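Local coordinates for protein methyltransferase 1 (Methanosarcina barkeri, PDB 2I2X) that carries a corrinoid cofactor that accepts the methyl group of methanol and passes it on for transfer to coenzyme M in methanogenesis, at residues V79-G82 against V83-L87. Numbering follows the deposited sequence.
Sequences VGMG and VVIRL
M81 and I85, one helical turn apart in helix 72-89, meet where M81 CG approaches I85 CD1 at 3.9 Å, the two side chains crossing at about a right angle. M81 has CG anti to its own N (chi1 -159°) and then bends at chi2, which carries M81 SD to 4.4 Å from V84 CB. Unbranched and flexible, methionine can thus touch both V84 and I85 and still reach M105 of helix 95-113 and A149 of helix 138-149, which I85 also touches. V83 and V84 share one rotamer, with CG2 beside the backbone N; V83 CG2 therefore lies 3.4 Å from V79 O, and V84 CG2 equally near G80 O. V83 also packs on L33, V84 on S101. G80 and G82, without side chains, contribute backbone alone: G80 O accepts V84 N at 3.2 Å and G82 O accepts R86 N, while I85 N bonds M81 O at 3.0 Å. On the exposed side, R86 NE makes a salt bridge with E90 OE2. The chemistry is consistent with an amphipathic helix: backbone polarity is largely met within it, so apolar side chains can join it to the N-terminal helix bundle and, through M81 and I85, to the Rossmann-like cobalamin-binding domain, with R86 outside.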
loop_
_atom_site.group_PDB
_atom_site.type_symbol
_atom_site.label_atom_id
_atom_site.label_comp_id
_atom_site.label_asym_id
_atom_site.label_seq_id
_atom_site.Cartn_x
_atom_site.Cartn_y
_atom_site.Cartn_z
ATOM N N VAL B 79 6.134 46.448 5.829
ATOM C CA VAL B 79 5.383 46.708 4.608
ATOM C C VAL B 79 6.018 45.946 3.440
ATOM O O VAL B 79 5.309 45.366 2.620
ATOM C CB VAL B 79 5.238 48.242 4.314
ATOM C CG1 VAL B 79 4.386 48.484 3.078
ATOM C CG2 VAL B 79 4.631 48.977 5.515
ATOM N N GLY B 80 7.348 45.948 3.383
ATOM C CA GLY B 80 8.090 45.178 2.388
ATOM C C GLY B 80 7.859 43.685 2.573
ATOM O O GLY B 80 7.570 42.959 1.615
ATOM N N MET B 81 7.981 43.233 3.819
ATOM C CA MET B 81 7.716 41.845 4.181
ATOM C C MET B 81 6.285 41.414 3.841
ATOM O O MET B 81 6.058 40.264 3.476
ATOM C CB MET B 81 8.000 41.625 5.668
ATOM C CG MET B 81 8.241 40.181 6.054
ATOM S SD MET B 81 9.637 39.431 5.177
ATOM C CE MET B 81 9.483 37.743 5.724
ATOM N N GLY B 82 5.327 42.334 3.946
ATOM C CA GLY B 82 3.924 42.031 3.649
ATOM C C GLY B 82 3.659 41.854 2.164
ATOM O O GLY B 82 2.682 41.220 1.772
ATOM N N VAL B 83 4.523 42.440 1.343
ATOM C CA VAL B 83 4.509 42.211 -0.090
ATOM C C VAL B 83 4.982 40.780 -0.342
ATOM O O VAL B 83 4.375 40.037 -1.106
ATOM C CB VAL B 83 5.421 43.218 -0.820
ATOM C CG1 VAL B 83 5.533 42.887 -2.299
ATOM C CG2 VAL B 83 4.904 44.648 -0.629
ATOM N N VAL B 84 6.052 40.407 0.348
ATOM C CA VAL B 84 6.689 39.111 0.226
ATOM C C VAL B 84 5.731 37.986 0.590
ATOM O O VAL B 84 5.635 37.003 -0.132
ATOM C CB VAL B 84 7.976 39.067 1.094
ATOM C CG1 VAL B 84 8.599 37.690 1.122
ATOM C CG2 VAL B 84 8.978 40.081 0.570
ATOM N N ILE B 85 5.007 38.147 1.692
ATOM C CA ILE B 85 4.013 37.158 2.137
ATOM C C ILE B 85 2.805 37.053 1.197
ATOM O O ILE B 85 2.271 35.951 0.985
ATOM C CB ILE B 85 3.531 37.481 3.564
ATOM C CG1 ILE B 85 4.714 37.436 4.526
ATOM C CG2 ILE B 85 2.421 36.524 4.035
ATOM C CD1 ILE B 85 4.704 38.621 5.489
ATOM N N ARG B 86 2.369 38.182 0.642
ATOM C CA ARG B 86 1.243 38.183 -0.291
ATOM C C ARG B 86 1.606 37.354 -1.539
ATOM O O ARG B 86 0.858 36.462 -1.956
ATOM C CB ARG B 86 0.851 39.616 -0.649
ATOM C CG ARG B 86 -0.064 39.773 -1.862
ATOM C CD ARG B 86 -1.492 40.190 -1.497
ATOM N NE ARG B 86 -2.139 40.859 -2.632
ATOM C CZ ARG B 86 -2.269 42.178 -2.766
ATOM N NH1 ARG B 86 -1.825 43.002 -1.825
ATOM N NH2 ARG B 86 -2.854 42.677 -3.843
ATOM N N LEU B 87 2.773 37.644 -2.103
ATOM C CA LEU B 87 3.263 36.940 -3.270
ATOM C C LEU B 87 3.548 35.466 -2.999
ATOM O O LEU B 87 3.251 34.620 -3.839
ATOM C CB LEU B 87 4.480 37.646 -3.854
ATOM C CG LEU B 87 4.201 39.078 -4.303
ATOM C CD1 LEU B 87 5.499 39.753 -4.712
ATOM C CD2 LEU B 87 3.147 39.158 -5.415
#